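Local coordinates for Lin2722 protein (Listeria innocua, PDB 3DS8) that is of unknown function but belongs to the alpha/beta-hydrolase clan and, with a probable Ser-His-Asp triad, may act as a serine hydrolase, at residues D74-W79 / G105-Y110; Y111-A116 / D159-N164; N135-N140 / G189-I194; A176-L181 / S195-R200. All blocks are in the same frame, centred on the assembly; numbering follows the deposited sequence.

The four contacts fall into two touching pairs within one alpha/beta-hydrolase fold, built around a mostly parallel sheet. Contacts 1 and 2 share helix 103-114, their centres about 10 Å apart, and join it to helices 73-91 and 156-163. Contacts 3 and 4 share the short helix 193-196, their centres about 9 Å apart, and tie the loops after strands 123-130 and 173-180 to each other and to strand 173-180 itself. The pairs lie farther from one another, with about 21 Å between the centres of contacts 2 and 3. Along the chain contact 1 closes first; contacts 2 and 3 then interleave, as do 3 and 4. Contacts 1 and 3 both approach the probable catalytic centre.

Contact 1 (D74-W79 / G105-Y110); sequences DDWSKW and GLALTY
Ser77 and Ala107 mark the backbone crossing, their CA atoms 4.7 Å apart, where the segment axes of helices 74-79 and 105-110 pass within 7.8 Å at a crossing angle of -61°. The small Ala107 permits so near an approach: its methyl meets Trp76 CB, with CB to CB at 3.7 Å, and lies at the edge of the indole, near the ring plane. On the other flank Ser77 OG rests against Tyr110 CB at 3.4 Å. The hydroxyl gets there because it stands anti to the backbone N (chi1 -179°), while Ser77 CB leans on the carbonyl oxygen of Ala107. Farther out, Asp74 covers one face of the phenol by a CH-pi contact, its CB 3.7 Å from the centroid of the Tyr110 ring and only 9° off the ring normal. The carboxylate turns back toward the helix start, OD1 accepting from the hydroxyl of Thr72. Beyond the contact, Tyr110 meets the rings of Tyr160 and Phe161, and Trp76 bonds through NE1 to Gln68 O, stacks on Phe66 and touches Asn103. This is the neighbourhood of a probable nucleophile elbow, with helix 103-114 following strand 95-101 as in the alpha/beta-hydrolase fold.

Contact 2 (Y111-A116 / D159-N164); sequences YAEDYA and DYFIKN
Tyr160, the first of three residues of segment 159-164 in the contact, reaches across from helix 156-163 to Asp114 near the end of helix 103-114. With CG anti to the backbone N (chi1 -176°), the phenol extends far enough for Tyr160 OH to donate to Asp114 OD1 at 2.5 Å. The hydroxyl meets the syn side of the carboxylate, 27° out of its plane, and ring and carboxylate planes stand 81° apart. Next comes Phe161, whose ring takes Glu113 OE1 in plane at its edge, 3.7 Å from CD1. The other oxygen of the acid, Glu113 OE2, lies 2.7 Å from the backbone O of Phe161. At Asn164, the first residue to leave helical geometry, the backbones come nearest, and Asn164 CB touches Glu113 OE1 at 3.3 Å. The Glu113 chain, extended beyond CG, carries its carboxyl group to this helix end; Val168 and Phe202 also touch the side chain. The two acids therefore differ: Asp114 accepts a hydrogen bond from a phenol, whereas Glu113 is buried with a carbonyl oxygen beside it, a spacing that suggests its carboxyl group probably carries a proton.

Contact 3 (N135-N140 / G189-I194); sequences NDLDPN and GIVPTI
Leu137 lies across Val191 at about a right angle, and its branch CD2 does most of the touching. CG is anti to the carbonyl carbon (chi1 -50°), an orientation that brings CD2 to 3.7 Å from Val191 CG2 and also beside the backbone O of Ile190. The other methyl, CD1, stays looser, against Ile190 CG2. Val191 offers CG2 because its CG1 takes the position anti to the backbone N (chi1 179°), and its side chain also touches His222, a member of the probable triad. Pro192 follows with its ring pressed on the backbone: CG, in the exo pucker, and CD both stand 3.5 Å from the carbonyl oxygen of Leu137. Pro139 adds a slighter touch on the same ring. In the first segment Asp138 caps the short helix beginning at Pro139; its OD1 accepts from Asn140 N at 2.9 Å, the donor arriving from above the carboxylate plane. No direct hydrogen bond joins the segments. Instead a water donates to Leu137 O at 2.6 Å and to Ile190 O at 3.1 Å. The loops thus meet directly through apolar contact, while their polar coupling is indirect, one water satisfying both carbonyls.

Contact 4 (A176-L181 / S195-R200); sequences AIAGEL and SSLATR
Where Ala176 and Ala178 meet segment 195-200, the flat groups are peptide units rather than rings, the carbonyl oxygen of Ser196 lying 3.8 Å from Ala176 CB and that of Ala176 lying against Leu197 CD2. They belong to a beta-alpha-beta unit of the alpha/beta-hydrolase fold, in which strand 173-180 passes through helix 193-196 to strand 209-216. Alternation along the strand turns the methyls of Ala176 and Ala178 toward segment 195-200, the end of helix 193-196 and the turn after it, while Ile177 points to the other side, onto helix 229-240. Ala178 CB touches Ser196 OG at 3.4 Å and Leu197 CD2 at 3.7 Å. Leu197 brings that branch over the strand with CG beside its backbone N (chi1 -63°). Ala176 CB meets Thr199 OG1 at 3.5 Å, a hydroxyl that is hydrogen-bonded with Tyr210 OH. All of this is buried, and the small methyls are consistent with the close backbone spacing, 5.5 Å between Ala178 CA and Ser196 CA. One water sits 2.8 Å from Ser196 O and near Ile177 O. Another accepts from Gly179 N at 2.9 Å and donates to Ser196 OG at 3.0 Å, a hydroxyl also bonded to Thr193 O.

Contact 1 (D74-W79 / G105-Y110)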
loop_
_atom_site.group_PDB
_atom_site.type_symbol
_atom_site.label_atom_id
_atom_site.label_comp_id
_atom_site.label_asym_id
_atom_site.label_seq_id
_atom_site.Cartn_x
_atom_site.Cartn_y
_atom_site.Cartn_z
ATOM N N ASP A 74 4.219 -11.219 4.613
ATOM C CA ASP A 74 3.111 -12.083 5.021
ATOM C C ASP A 74 2.999 -12.204 6.530
ATOM O O ASP A 74 1.871 -12.287 7.059
ATOM C CB ASP A 74 3.073 -13.435 4.279
ATOM C CG ASP A 74 4.282 -14.264 4.452
ATOM O OD1 ASP A 74 5.380 -13.738 4.669
ATOM O OD2 ASP A 74 4.131 -15.502 4.272
ATOM N N ASP A 75 4.120 -12.138 7.261
ATOM C CA ASP A 75 4.029 -12.015 8.732
ATOM C C ASP A 75 3.376 -10.682 9.158
ATOM O O ASP A 75 2.475 -10.654 10.049
ATOM C CB ASP A 75 5.378 -12.155 9.382
ATOM C CG ASP A 75 5.818 -13.629 9.481
ATOM O OD1 ASP A 75 4.979 -14.529 9.358
ATOM O OD2 ASP A 75 6.981 -13.871 9.665
ATOM N N TRP A 76 3.785 -9.611 8.504
ATOM C CA TRP A 76 3.147 -8.308 8.746
ATOM C C TRP A 76 1.621 -8.375 8.527
ATOM O O TRP A 76 0.843 -7.856 9.336
ATOM C CB TRP A 76 3.756 -7.225 7.860
ATOM C CG TRP A 76 5.031 -6.666 8.374
ATOM C CD1 TRP A 76 5.815 -7.127 9.380
ATOM C CD2 TRP A 76 5.674 -5.508 7.859
ATOM N NE1 TRP A 76 6.936 -6.319 9.527
ATOM C CE2 TRP A 76 6.861 -5.309 8.600
ATOM C CE3 TRP A 76 5.335 -4.593 6.854
ATOM C CZ2 TRP A 76 7.742 -4.246 8.341
ATOM C CZ3 TRP A 76 6.201 -3.522 6.610
ATOM C CH2 TRP A 76 7.398 -3.378 7.336
ATOM N N SER A 77 1.198 -8.962 7.422
ATOM C CA SER A 77 -0.238 -9.063 7.133
ATOM C C SER A 77 -1.013 -9.781 8.224
ATOM O O SER A 77 -2.114 -9.356 8.590
ATOM C CB SER A 77 -0.439 -9.755 5.816
ATOM O OG SER A 77 -1.809 -9.858 5.481
ATOM N N LYS A 78 -0.472 -10.908 8.715
ATOM C CA LYS A 78 -1.086 -11.648 9.838
ATOM C C LYS A 78 -1.178 -10.806 11.103
ATOM O O LYS A 78 -2.206 -10.803 11.771
ATOM C CB LYS A 78 -0.285 -12.915 10.142
ATOM C CG LYS A 78 -0.330 -13.940 9.039
ATOM C CD LYS A 78 0.435 -15.198 9.451
ATOM C CE LYS A 78 0.944 -15.951 8.248
ATOM N NZ LYS A 78 -0.147 -16.170 7.226
ATOM N N TRP A 79 -0.117 -10.061 11.412
ATOM C CA TRP A 79 -0.121 -9.186 12.589
ATOM C C TRP A 79 -1.066 -7.985 12.418
ATOM O O TRP A 79 -1.753 -7.574 13.370
ATOM C CB TRP A 79 1.288 -8.727 12.934
ATOM C CG TRP A 79 2.209 -9.844 13.193
ATOM C CD1 TRP A 79 1.896 -11.093 13.666
ATOM C CD2 TRP A 79 3.620 -9.828 12.999
ATOM N NE1 TRP A 79 3.044 -11.876 13.738
ATOM C CE2 TRP A 79 4.113 -11.114 13.339
ATOM C CE3 TRP A 79 4.517 -8.867 12.564
ATOM C CZ2 TRP A 79 5.477 -11.431 13.270
ATOM C CZ3 TRP A 79 5.873 -9.195 12.475
ATOM C CH2 TRP A 79 6.338 -10.441 12.857
ATOM N N GLY A 105 3.370 -1.888 1.477
ATOM C CA GLY A 105 2.448 -2.178 0.355
ATOM C C GLY A 105 2.242 -3.661 0.087
ATOM O O GLY A 105 1.128 -4.081 -0.237
ATOM N N LEU A 106 3.280 -4.480 0.273
ATOM C CA LEU A 106 3.151 -5.931 0.158
ATOM C C LEU A 106 2.248 -6.518 1.260
ATOM O O LEU A 106 1.430 -7.367 1.002
ATOM C CB LEU A 106 4.499 -6.628 0.143
ATOM C CG LEU A 106 5.506 -6.209 -0.938
ATOM C CD1 LEU A 106 6.841 -6.934 -0.776
ATOM C CD2 LEU A 106 4.842 -6.424 -2.297
ATOM N N ALA A 107 2.418 -6.037 2.482
ATOM C CA ALA A 107 1.557 -6.450 3.597
ATOM C C ALA A 107 0.085 -6.143 3.315
ATOM O O ALA A 107 -0.802 -7.003 3.518
ATOM C CB ALA A 107 2.035 -5.774 4.914
ATOM N N LEU A 108 -0.193 -4.966 2.765
ATOM C CA LEU A 108 -1.555 -4.649 2.380
ATOM C C LEU A 108 -2.101 -5.575 1.295
ATOM O O LEU A 108 -3.300 -5.792 1.232
ATOM C CB LEU A 108 -1.660 -3.189 1.945
ATOM C CG LEU A 108 -1.510 -2.103 3.019
ATOM C CD1 LEU A 108 -1.383 -0.707 2.389
ATOM C CD2 LEU A 108 -2.681 -2.173 4.023
ATOM N N THR A 109 -1.241 -5.998 0.366
ATOM C CA THR A 109 -1.655 -6.855 -0.738
ATOM C C THR A 109 -2.000 -8.275 -0.225
ATOM O O THR A 109 -3.055 -8.842 -0.562
ATOM C CB THR A 109 -0.568 -6.890 -1.810
ATOM O OG1 THR A 109 -0.334 -5.552 -2.270
ATOM C CG2 THR A 109 -0.956 -7.814 -3.006
ATOM N N TYR A 110 -1.184 -8.813 0.654
ATOM C CA TYR A 110 -1.582 -10.029 1.367
ATOM C C TYR A 110 -2.897 -9.827 2.124
ATOM O O TYR A 110 -3.766 -10.681 2.110
ATOM C CB TYR A 110 -0.499 -10.455 2.373
ATOM C CG TYR A 110 0.604 -11.233 1.759
ATOM C CD1 TYR A 110 0.406 -12.551 1.385
ATOM C CD2 TYR A 110 1.859 -10.666 1.556
ATOM C CE1 TYR A 110 1.440 -13.282 0.815
ATOM C CE2 TYR A 110 2.899 -11.397 0.995
ATOM C CZ TYR A 110 2.681 -12.686 0.619
ATOM O OH TYR A 110 3.693 -13.478 0.069
#

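Contact 2 (Y111-A116 / D159-N164)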
loop_
_atom_site.group_PDB
_atom_site.type_symbol
_atom_site.label_atom_id
_atom_site.label_comp_id
_atom_site.label_asym_id
_atom_site.label_seq_id
_atom_site.Cartn_x
_atom_site.Cartn_y
_atom_site.Cartn_z
ATOM N N TYR A 111 -3.051 -8.691 2.811
ATOM C CA TYR A 111 -4.318 -8.423 3.553
ATOM C C TYR A 111 -5.527 -8.392 2.602
ATOM O O TYR A 111 -6.580 -8.945 2.873
ATOM C CB TYR A 111 -4.159 -7.089 4.282
ATOM C CG TYR A 111 -5.297 -6.695 5.208
ATOM C CD1 TYR A 111 -5.239 -6.956 6.572
ATOM C CD2 TYR A 111 -6.415 -6.020 4.703
ATOM C CE1 TYR A 111 -6.300 -6.546 7.411
ATOM C CE2 TYR A 111 -7.478 -5.609 5.514
ATOM C CZ TYR A 111 -7.412 -5.870 6.857
ATOM O OH TYR A 111 -8.451 -5.420 7.622
ATOM N N ALA A 112 -5.350 -7.764 1.448
ATOM C CA ALA A 112 -6.385 -7.675 0.451
ATOM C C ALA A 112 -6.786 -9.039 -0.075
ATOM O O ALA A 112 -7.993 -9.288 -0.338
ATOM C CB ALA A 112 -5.903 -6.795 -0.705
ATOM N N GLU A 113 -5.800 -9.910 -0.265
ATOM C CA GLU A 113 -6.084 -11.252 -0.766
ATOM C C GLU A 113 -6.580 -12.228 0.276
ATOM O O GLU A 113 -7.332 -13.155 -0.076
ATOM C CB GLU A 113 -4.884 -11.843 -1.533
ATOM C CG GLU A 113 -4.650 -11.129 -2.861
ATOM C CD GLU A 113 -3.698 -11.830 -3.768
ATOM O OE1 GLU A 113 -2.932 -12.690 -3.267
ATOM O OE2 GLU A 113 -3.735 -11.544 -5.004
ATOM N N ASP A 114 -6.198 -12.050 1.542
ATOM C CA ASP A 114 -6.396 -13.073 2.530
ATOM C C ASP A 114 -7.612 -12.814 3.393
ATOM O O ASP A 114 -8.142 -13.747 3.963
ATOM C CB ASP A 114 -5.166 -13.209 3.429
ATOM C CG ASP A 114 -3.975 -13.826 2.726
ATOM O OD1 ASP A 114 -4.113 -14.332 1.578
ATOM O OD2 ASP A 114 -2.876 -13.766 3.309
ATOM N N TYR A 115 -8.046 -11.566 3.514
ATOM C CA TYR A 115 -9.157 -11.222 4.441
ATOM C C TYR A 115 -10.342 -10.453 3.860
ATOM O O TYR A 115 -11.147 -9.931 4.616
ATOM C CB TYR A 115 -8.610 -10.432 5.635
ATOM C CG TYR A 115 -7.408 -11.106 6.236
ATOM C CD1 TYR A 115 -7.486 -12.391 6.731
ATOM C CD2 TYR A 115 -6.157 -10.483 6.207
ATOM C CE1 TYR A 115 -6.355 -13.022 7.241
ATOM C CE2 TYR A 115 -5.050 -11.078 6.705
ATOM C CZ TYR A 115 -5.122 -12.333 7.226
ATOM O OH TYR A 115 -3.985 -12.927 7.731
ATOM N N ALA A 116 -10.467 -10.370 2.528
ATOM C CA ALA A 116 -11.601 -9.651 1.907
ATOM C C ALA A 116 -12.992 -10.101 2.431
ATOM O O ALA A 116 -13.898 -9.267 2.602
ATOM C CB ALA A 116 -11.522 -9.776 0.370
ATOM N N ASP A 159 3.846 -15.771 -7.322
ATOM C CA ASP A 159 2.994 -16.919 -7.588
ATOM C C ASP A 159 1.762 -16.893 -6.659
ATOM O O ASP A 159 0.650 -17.216 -7.075
ATOM C CB ASP A 159 3.769 -18.254 -7.381
ATOM C CG ASP A 159 4.855 -18.514 -8.439
ATOM O OD1 ASP A 159 4.837 -17.933 -9.547
ATOM O OD2 ASP A 159 5.727 -19.367 -8.140
ATOM N N TYR A 160 1.977 -16.538 -5.394
ATOM C CA TYR A 160 0.905 -16.474 -4.415
ATOM C C TYR A 160 -0.109 -15.398 -4.826
ATOM O O TYR A 160 -1.303 -15.645 -4.834
ATOM C CB TYR A 160 1.465 -16.136 -3.009
ATOM C CG TYR A 160 0.399 -16.140 -1.919
ATOM C CD1 TYR A 160 0.223 -17.253 -1.109
ATOM C CD2 TYR A 160 -0.397 -15.024 -1.689
ATOM C CE1 TYR A 160 -0.753 -17.264 -0.124
ATOM C CE2 TYR A 160 -1.362 -15.030 -0.724
ATOM C CZ TYR A 160 -1.531 -16.146 0.058
ATOM O OH TYR A 160 -2.490 -16.180 1.051
ATOM N N PHE A 161 0.394 -14.215 -5.135
ATOM C CA PHE A 161 -0.472 -13.072 -5.517
ATOM C C PHE A 161 -1.328 -13.408 -6.746
ATOM O O PHE A 161 -2.526 -13.102 -6.796
ATOM C CB PHE A 161 0.343 -11.806 -5.792
ATOM C CG PHE A 161 0.999 -11.184 -4.573
ATOM C CD1 PHE A 161 0.438 -11.277 -3.300
ATOM C CD2 PHE A 161 2.187 -10.506 -4.728
ATOM C CE1 PHE A 161 1.042 -10.677 -2.200
ATOM C CE2 PHE A 161 2.816 -9.848 -3.628
ATOM C CZ PHE A 161 2.256 -9.947 -2.367
ATOM N N ILE A 162 -0.715 -14.054 -7.723
ATOM C CA ILE A 162 -1.444 -14.517 -8.910
ATOM C C ILE A 162 -2.488 -15.567 -8.594
ATOM O O ILE A 162 -3.638 -15.459 -9.052
ATOM C CB ILE A 162 -0.468 -15.035 -9.991
ATOM C CG1 ILE A 162 0.330 -13.854 -10.551
ATOM C CG2 ILE A 162 -1.261 -15.774 -11.117
ATOM C CD1 ILE A 162 1.567 -14.205 -11.367
ATOM N N LYS A 163 -2.107 -16.566 -7.813
ATOM C CA LYS A 163 -3.012 -17.650 -7.425
ATOM C C LYS A 163 -4.238 -17.124 -6.688
ATOM O O LYS A 163 -5.357 -17.578 -6.924
ATOM C CB LYS A 163 -2.263 -18.684 -6.563
ATOM C CG LYS A 163 -3.121 -19.801 -5.980
ATOM C CD LYS A 163 -2.269 -20.868 -5.318
ATOM C CE LYS A 163 -3.079 -22.005 -4.716
ATOM N NZ LYS A 163 -3.390 -21.766 -3.295
ATOM N N ASN A 164 -4.032 -16.147 -5.827
ATOM C CA ASN A 164 -5.096 -15.691 -4.943
ATOM C C ASN A 164 -5.761 -14.408 -5.396
ATOM O O ASN A 164 -6.537 -13.828 -4.658
ATOM C CB ASN A 164 -4.545 -15.583 -3.533
ATOM C CG ASN A 164 -4.214 -16.945 -2.954
ATOM O OD1 ASN A 164 -3.043 -17.322 -2.794
ATOM N ND2 ASN A 164 -5.243 -17.731 -2.743
#

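Contact 3 (N135-N140 / G189-I194)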
loop_
_atom_site.group_PDB
_atom_site.type_symbol
_atom_site.label_atom_id
_atom_site.label_comp_id
_atom_site.label_asym_id
_atom_site.label_seq_id
_atom_site.Cartn_x
_atom_site.Cartn_y
_atom_site.Cartn_z
ATOM N N ASN A 135 7.580 -8.564 -7.142
ATOM C CA ASN A 135 8.397 -9.669 -7.600
ATOM C C ASN A 135 9.855 -9.564 -7.093
ATOM O O ASN A 135 10.794 -9.911 -7.795
ATOM C CB ASN A 135 8.371 -9.714 -9.123
ATOM C CG ASN A 135 8.871 -11.048 -9.676
ATOM O OD1 ASN A 135 8.539 -12.112 -9.132
ATOM N ND2 ASN A 135 9.616 -11.003 -10.785
ATOM N N ASP A 136 10.006 -9.134 -5.842
ATOM C CA ASP A 136 11.279 -9.065 -5.150
ATOM C C ASP A 136 12.323 -8.186 -5.884
ATOM O O ASP A 136 11.942 -7.224 -6.591
ATOM C CB ASP A 136 11.780 -10.483 -4.764
ATOM C CG ASP A 136 10.775 -11.249 -3.871
ATOM O OD1 ASP A 136 10.052 -10.621 -3.091
ATOM O OD2 ASP A 136 10.799 -12.481 -3.898
ATOM N N LEU A 137 13.613 -8.436 -5.684
ATOM C CA LEU A 137 14.628 -7.465 -6.053
ATOM C C LEU A 137 15.545 -7.852 -7.219
ATOM O O LEU A 137 16.366 -7.073 -7.627
ATOM C CB LEU A 137 15.507 -7.139 -4.835
ATOM C CG LEU A 137 14.779 -6.769 -3.552
ATOM C CD1 LEU A 137 15.793 -6.371 -2.504
ATOM C CD2 LEU A 137 13.785 -5.593 -3.785
ATOM N N ASP A 138 15.487 -9.082 -7.679
ATOM C CA ASP A 138 16.450 -9.554 -8.675
ATOM C C ASP A 138 16.182 -8.958 -10.057
ATOM O O ASP A 138 15.156 -9.213 -10.633
ATOM C CB ASP A 138 16.422 -11.076 -8.739
ATOM C CG ASP A 138 17.630 -11.664 -9.419
ATOM O OD1 ASP A 138 18.218 -11.038 -10.331
ATOM O OD2 ASP A 138 18.017 -12.783 -8.990
ATOM N N PRO A 139 17.152 -8.214 -10.617
ATOM C CA PRO A 139 16.895 -7.664 -11.966
ATOM C C PRO A 139 16.689 -8.734 -13.008
ATOM O O PRO A 139 15.947 -8.516 -13.953
ATOM C CB PRO A 139 18.151 -6.843 -12.294
ATOM C CG PRO A 139 19.064 -6.998 -11.154
ATOM C CD PRO A 139 18.420 -7.750 -10.049
ATOM N N ASN A 140 17.344 -9.882 -12.845
ATOM C CA ASN A 140 17.120 -11.015 -13.765
ATOM C C ASN A 140 15.683 -11.551 -13.810
ATOM O O ASN A 140 15.259 -12.061 -14.864
ATOM C CB ASN A 140 18.071 -12.162 -13.453
ATOM C CG ASN A 140 19.514 -11.814 -13.732
ATOM O OD1 ASN A 140 19.814 -10.954 -14.580
ATOM N ND2 ASN A 140 20.427 -12.499 -13.041
ATOM N N GLY A 189 16.748 2.004 -7.169
ATOM C CA GLY A 189 17.962 1.937 -6.421
ATOM C C GLY A 189 18.003 0.633 -5.619
ATOM O O GLY A 189 19.079 0.121 -5.285
ATOM N N ILE A 190 16.821 0.094 -5.311
ATOM C CA ILE A 190 16.680 -1.131 -4.521
ATOM C C ILE A 190 15.781 -2.138 -5.248
ATOM O O ILE A 190 16.149 -3.322 -5.400
ATOM C CB ILE A 190 16.105 -0.842 -3.134
ATOM C CG1 ILE A 190 17.119 -0.030 -2.301
ATOM C CG2 ILE A 190 15.788 -2.166 -2.365
ATOM C CD1 ILE A 190 18.302 -0.862 -1.825
ATOM N N VAL A 191 14.652 -1.638 -5.723
ATOM C CA VAL A 191 13.622 -2.437 -6.392
ATOM C C VAL A 191 13.601 -2.151 -7.911
ATOM O O VAL A 191 13.411 -1.002 -8.324
ATOM C CB VAL A 191 12.219 -2.125 -5.787
ATOM C CG1 VAL A 191 11.055 -2.959 -6.498
ATOM C CG2 VAL A 191 12.195 -2.327 -4.238
ATOM N N PRO A 192 13.665 -3.209 -8.739
ATOM C CA PRO A 192 13.440 -3.012 -10.175
ATOM C C PRO A 192 12.061 -2.406 -10.396
ATOM O O PRO A 192 11.064 -2.806 -9.786
ATOM C CB PRO A 192 13.567 -4.433 -10.761
ATOM C CG PRO A 192 14.355 -5.183 -9.741
ATOM C CD PRO A 192 13.958 -4.608 -8.425
ATOM N N THR A 193 12.003 -1.439 -11.290
ATOM C CA THR A 193 10.775 -0.728 -11.558
ATOM C C THR A 193 9.652 -1.673 -11.909
ATOM O O THR A 193 8.529 -1.546 -11.410
ATOM C CB THR A 193 11.005 0.308 -12.692
ATOM O OG1 THR A 193 12.118 1.130 -12.353
ATOM C CG2 THR A 193 9.795 1.145 -12.878
ATOM N N ILE A 194 9.980 -2.701 -12.695
ATOM C CA ILE A 194 8.981 -3.670 -13.077
ATOM C C ILE A 194 8.399 -4.470 -11.887
ATOM O O ILE A 194 7.227 -4.803 -11.875
ATOM C CB ILE A 194 9.531 -4.593 -14.165
ATOM C CG1 ILE A 194 9.517 -3.793 -15.499
ATOM C CG2 ILE A 194 8.739 -5.930 -14.272
ATOM C CD1 ILE A 194 10.404 -4.291 -16.491
HETATM O O HOH W 1 17.773 -4.846 -7.528
#

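Contact 4 (A176-L181 / S195-R200)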
loop_
_atom_site.group_PDB
_atom_site.type_symbol
_atom_site.label_atom_id
_atom_site.label_comp_id
_atom_site.label_asym_id
_atom_site.label_seq_id
_atom_site.Cartn_x
_atom_site.Cartn_y
_atom_site.Cartn_z
ATOM N N ALA A 176 -0.370 1.710 -7.918
ATOM C CA ALA A 176 1.008 1.283 -7.792
ATOM C C ALA A 176 1.918 2.408 -8.268
ATOM O O ALA A 176 1.914 2.815 -9.449
ATOM C CB ALA A 176 1.291 0.000 -8.625
ATOM N N ILE A 177 2.682 2.932 -7.321
ATOM C CA ILE A 177 3.679 3.943 -7.560
ATOM C C ILE A 177 5.058 3.349 -7.625
ATOM O O ILE A 177 5.459 2.549 -6.729
ATOM C CB ILE A 177 3.606 5.018 -6.456
ATOM C CG1 ILE A 177 2.316 5.844 -6.600
ATOM C CG2 ILE A 177 4.867 5.918 -6.480
ATOM C CD1 ILE A 177 2.076 6.816 -5.444
ATOM N N ALA A 178 5.776 3.638 -8.705
ATOM C CA ALA A 178 7.088 3.066 -8.918
ATOM C C ALA A 178 8.095 4.141 -9.257
ATOM O O ALA A 178 7.760 5.128 -9.919
ATOM C CB ALA A 178 7.069 2.040 -10.039
ATOM N N GLY A 179 9.323 3.958 -8.790
ATOM C CA GLY A 179 10.442 4.829 -9.202
ATOM C C GLY A 179 11.378 4.180 -10.214
ATOM O O GLY A 179 11.572 2.950 -10.250
ATOM N N GLU A 180 11.973 5.020 -11.047
ATOM C CA GLU A 180 12.955 4.622 -11.999
ATOM C C GLU A 180 14.038 5.745 -11.945
ATOM O O GLU A 180 13.735 6.946 -12.168
ATOM C CB GLU A 180 12.286 4.501 -13.372
ATOM C CG GLU A 180 13.177 4.134 -14.418
ATOM C CD GLU A 180 12.482 3.884 -15.749
ATOM O OE1 GLU A 180 11.727 4.760 -16.244
ATOM O OE2 GLU A 180 12.776 2.830 -16.322
ATOM N N LEU A 181 15.277 5.388 -11.629
ATOM C CA LEU A 181 16.288 6.421 -11.430
ATOM C C LEU A 181 16.538 7.164 -12.731
ATOM O O LEU A 181 16.800 8.365 -12.719
ATOM C CB LEU A 181 17.591 5.875 -10.849
ATOM C CG LEU A 181 17.408 5.313 -9.421
ATOM C CD1 LEU A 181 18.689 4.735 -8.960
ATOM C CD2 LEU A 181 16.893 6.390 -8.442
ATOM N N SER A 195 9.238 -4.785 -10.916
ATOM C CA SER A 195 8.806 -5.484 -9.684
ATOM C C SER A 195 7.774 -4.654 -8.975
ATOM O O SER A 195 6.758 -5.169 -8.510
ATOM C CB SER A 195 9.972 -5.748 -8.758
ATOM O OG SER A 195 9.530 -6.431 -7.589
ATOM N N SER A 196 8.009 -3.351 -8.911
ATOM C CA SER A 196 7.041 -2.430 -8.269
ATOM C C SER A 196 5.738 -2.160 -9.041
ATOM O O SER A 196 4.804 -1.550 -8.491
ATOM C CB SER A 196 7.737 -1.120 -7.828
ATOM O OG SER A 196 8.641 -0.645 -8.750
ATOM N N LEU A 197 5.674 -2.645 -10.291
ATOM C CA LEU A 197 4.483 -2.579 -11.120
ATOM C C LEU A 197 3.877 -3.934 -11.414
ATOM O O LEU A 197 2.907 -4.013 -12.166
ATOM C CB LEU A 197 4.836 -1.912 -12.431
ATOM C CG LEU A 197 5.325 -0.465 -12.399
ATOM C CD1 LEU A 197 5.873 -0.141 -13.827
ATOM C CD2 LEU A 197 4.254 0.511 -11.952
ATOM N N ALA A 198 4.394 -4.984 -10.788
ATOM C CA ALA A 198 4.014 -6.348 -11.175
ATOM C C ALA A 198 2.578 -6.693 -10.760
ATOM O O ALA A 198 2.016 -7.667 -11.243
ATOM C CB ALA A 198 5.026 -7.348 -10.672
ATOM N N THR A 199 1.965 -5.841 -9.934
ATOM C CA THR A 199 0.517 -5.807 -9.750
ATOM C C THR A 199 -0.256 -5.843 -11.067
ATOM O O THR A 199 -1.387 -6.301 -11.096
ATOM C CB THR A 199 0.093 -4.554 -8.944
ATOM O OG1 THR A 199 0.954 -3.451 -9.271
ATOM C CG2 THR A 199 0.185 -4.840 -7.412
ATOM N N ARG A 200 0.362 -5.370 -12.153
ATOM C CA ARG A 200 -0.266 -5.407 -13.479
ATOM C C ARG A 200 -0.724 -6.800 -13.886
ATOM O O ARG A 200 -1.638 -6.959 -14.707
ATOM C CB ARG A 200 0.813 -4.942 -14.481
ATOM C CG ARG A 200 0.430 -4.796 -15.822
ATOM C CD ARG A 200 1.685 -4.489 -16.617
ATOM N NE ARG A 200 2.174 -3.132 -16.374
ATOM C CZ ARG A 200 3.064 -2.533 -17.166
ATOM N NH1 ARG A 200 3.512 -3.162 -18.235
ATOM N NH2 ARG A 200 3.488 -1.303 -16.914
HETATM O O HOH W 2 4.710 -0.339 -5.954
HETATM O O HOH W 3 9.725 1.631 -7.156
#